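Local coordinates for protein nonribosomal peptide synthase (PDB 5JJP) that probably activates an aliphatic beta-amino acid by ATP-dependent adenylation, as a member of the ANL family of adenylating enzymes, at residues A[381-386]-A[423-428]. Numbering follows the deposited sequence.
Sequences GEIYLR and DLAYRD
With CG1 of Ile-383 turned beside its own backbone N (chi1 -60°) and the chain extended beyond it (chi2 163°), the CD1 methyl reaches strand 423-427, touching CB of Ala-425 at 3.8 Å and CB of Asp-423 at 3.9 Å. Cut back to an alanine, this position would probably open a gap beside these two CB atoms, costing the Ala-425 methyl one of its apolar neighbours. The backbones hold each other by three hydrogen bonds, each 2.8 Å: Gly-381 N to Ala-425 O, Ala-425 N to Gly-381 O, and Ile-383 N to Asp-423 O. Between them sits the non-hydrogen-bonded pair Glu-382 and Leu-424, where Leu-424 CA-H faces Gly-381 O and Glu-382 CA-H faces Asp-423 O. On that face, CD2 of Leu-424 rests 3.7 Å from Gly-381 O. Glu-382 passes CG by Asp-423 O at 3.6 Å and carries its carboxylate on to a salt bridge with Arg-420, while Asp-423 sends its own carboxylate to Tyr-329 and Arg-438. The short segments run at 103° to each other, and strand 381-386 continues its pairing with Thr-421 and Phe-419. This is antiparallel pairing of neighbouring strands in an antiparallel sheet, consistent with the small beta subdomain of ANL adenylating enzymes.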
loop_
_atom_site.group_PDB
_atom_site.type_symbol
_atom_site.label_atom_id
_atom_site.label_comp_id
_atom_site.label_asym_id
_atom_site.label_seq_id
_atom_site.Cartn_x
_atom_site.Cartn_y
_atom_site.Cartn_z
ATOM N N GLY A 381 -26.241 -4.654 6.842
ATOM C CA GLY A 381 -26.361 -4.286 5.413
ATOM C C GLY A 381 -24.972 -4.299 4.787
ATOM O O GLY A 381 -24.006 -4.685 5.445
ATOM N N GLU A 382 -24.886 -3.883 3.526
ATOM C CA GLU A 382 -23.619 -3.857 2.792
ATOM C C GLU A 382 -22.954 -2.492 2.915
ATOM O O GLU A 382 -23.635 -1.461 2.808
ATOM C CB GLU A 382 -23.844 -4.120 1.314
ATOM C CG GLU A 382 -22.550 -4.142 0.531
ATOM C CD GLU A 382 -22.745 -4.499 -0.934
ATOM O OE1 GLU A 382 -23.907 -4.463 -1.402
ATOM O OE2 GLU A 382 -21.719 -4.729 -1.608
ATOM N N ILE A 383 -21.642 -2.487 3.179
ATOM C CA ILE A 383 -20.904 -1.197 3.289
ATOM C C ILE A 383 -20.691 -0.624 1.899
ATOM O O ILE A 383 -20.195 -1.323 1.038
ATOM C CB ILE A 383 -19.522 -1.314 3.970
ATOM C CG1 ILE A 383 -19.653 -1.838 5.392
ATOM C CG2 ILE A 383 -18.829 0.038 4.018
ATOM C CD1 ILE A 383 -18.335 -2.355 5.962
ATOM N N TYR A 384 -21.173 0.609 1.698
ATOM C CA TYR A 384 -20.853 1.460 0.547
ATOM C C TYR A 384 -19.853 2.541 0.999
ATOM O O TYR A 384 -20.086 3.236 1.975
ATOM C CB TYR A 384 -22.069 2.173 -0.009
ATOM C CG TYR A 384 -23.065 1.309 -0.773
ATOM C CD1 TYR A 384 -23.315 -0.025 -0.412
ATOM C CD2 TYR A 384 -23.828 1.857 -1.794
ATOM C CE1 TYR A 384 -24.274 -0.787 -1.088
ATOM C CE2 TYR A 384 -24.778 1.115 -2.486
ATOM C CZ TYR A 384 -25.014 -0.197 -2.122
ATOM O OH TYR A 384 -25.933 -0.941 -2.799
ATOM N N LEU A 385 -18.719 2.644 0.266
ATOM C CA LEU A 385 -17.641 3.591 0.598
ATOM C C LEU A 385 -17.635 4.775 -0.376
ATOM O O LEU A 385 -17.540 4.619 -1.582
ATOM C CB LEU A 385 -16.323 2.871 0.598
ATOM C CG LEU A 385 -15.063 3.676 0.842
ATOM C CD1 LEU A 385 -14.920 4.212 2.255
ATOM C CD2 LEU A 385 -13.904 2.758 0.532
ATOM N N ARG A 386 -17.778 5.962 0.193
ATOM C CA ARG A 386 -17.704 7.197 -0.503
ATOM C C ARG A 386 -16.307 7.764 -0.176
ATOM O O ARG A 386 -16.019 8.090 0.966
ATOM C CB ARG A 386 -18.799 8.125 0.017
ATOM C CG ARG A 386 -18.870 9.479 -0.647
ATOM C CD ARG A 386 -19.878 10.372 0.041
ATOM N NE ARG A 386 -21.197 9.732 0.146
ATOM C CZ ARG A 386 -22.137 9.819 -0.802
ATOM N NH1 ARG A 386 -21.933 10.492 -1.927
ATOM N NH2 ARG A 386 -23.288 9.239 -0.605
ATOM N N ASP A 423 -18.786 -6.032 1.579
ATOM C CA ASP A 423 -18.700 -6.350 3.004
ATOM C C ASP A 423 -20.051 -6.106 3.698
ATOM O O ASP A 423 -20.719 -5.107 3.434
ATOM C CB ASP A 423 -17.631 -5.478 3.702
ATOM C CG ASP A 423 -16.230 -5.747 3.230
ATOM O OD1 ASP A 423 -15.930 -6.904 2.848
ATOM O OD2 ASP A 423 -15.398 -4.800 3.264
ATOM N N LEU A 424 -20.408 -6.992 4.637
ATOM C CA LEU A 424 -21.574 -6.810 5.478
ATOM C C LEU A 424 -21.177 -6.202 6.818
ATOM O O LEU A 424 -20.068 -6.419 7.310
ATOM C CB LEU A 424 -22.211 -8.143 5.737
ATOM C CG LEU A 424 -22.742 -8.863 4.490
ATOM C CD1 LEU A 424 -23.301 -10.217 4.884
ATOM C CD2 LEU A 424 -23.827 -8.035 3.842
ATOM N N ALA A 425 -22.066 -5.403 7.380
ATOM C CA ALA A 425 -21.813 -4.791 8.662
ATOM C C ALA A 425 -23.090 -4.185 9.230
ATOM O O ALA A 425 -24.057 -3.985 8.524
ATOM C CB ALA A 425 -20.721 -3.705 8.539
ATOM N N TYR A 426 -23.066 -3.887 10.514
ATOM C CA TYR A 426 -24.126 -3.118 11.145
ATOM C C TYR A 426 -23.475 -1.940 11.831
ATOM O O TYR A 426 -22.240 -1.899 12.027
ATOM C CB TYR A 426 -24.942 -3.944 12.181
ATOM C CG TYR A 426 -24.120 -4.437 13.359
ATOM C CD1 TYR A 426 -23.555 -5.728 13.352
ATOM C CD2 TYR A 426 -23.867 -3.617 14.452
ATOM C CE1 TYR A 426 -22.759 -6.186 14.410
ATOM C CE2 TYR A 426 -23.071 -4.075 15.522
ATOM C CZ TYR A 426 -22.524 -5.364 15.481
ATOM O OH TYR A 426 -21.740 -5.825 16.512
ATOM N N ARG A 427 -24.337 -1.003 12.211
ATOM C CA ARG A 427 -23.971 0.272 12.790
ATOM C C ARG A 427 -24.396 0.265 14.269
ATOM O O ARG A 427 -25.401 -0.336 14.607
ATOM C CB ARG A 427 -24.728 1.343 12.000
ATOM C CG ARG A 427 -24.212 2.766 12.153
ATOM C CD ARG A 427 -25.300 3.791 11.823
ATOM N NE ARG A 427 -25.905 3.533 10.523
ATOM C CZ ARG A 427 -27.189 3.270 10.301
ATOM N NH1 ARG A 427 -28.083 3.236 11.292
ATOM N NH2 ARG A 427 -27.591 3.044 9.055
ATOM N N ASP A 428 -23.619 0.896 15.149
ATOM C CA ASP A 428 -24.085 1.142 16.526
ATOM C C ASP A 428 -24.841 2.462 16.590
ATOM O O ASP A 428 -25.012 3.124 15.559
ATOM C CB ASP A 428 -22.939 1.064 17.563
ATOM C CG ASP A 428 -21.895 2.195 17.441
ATOM O OD1 ASP A 428 -22.106 3.236 16.767
ATOM O OD2 ASP A 428 -20.825 2.045 18.068
#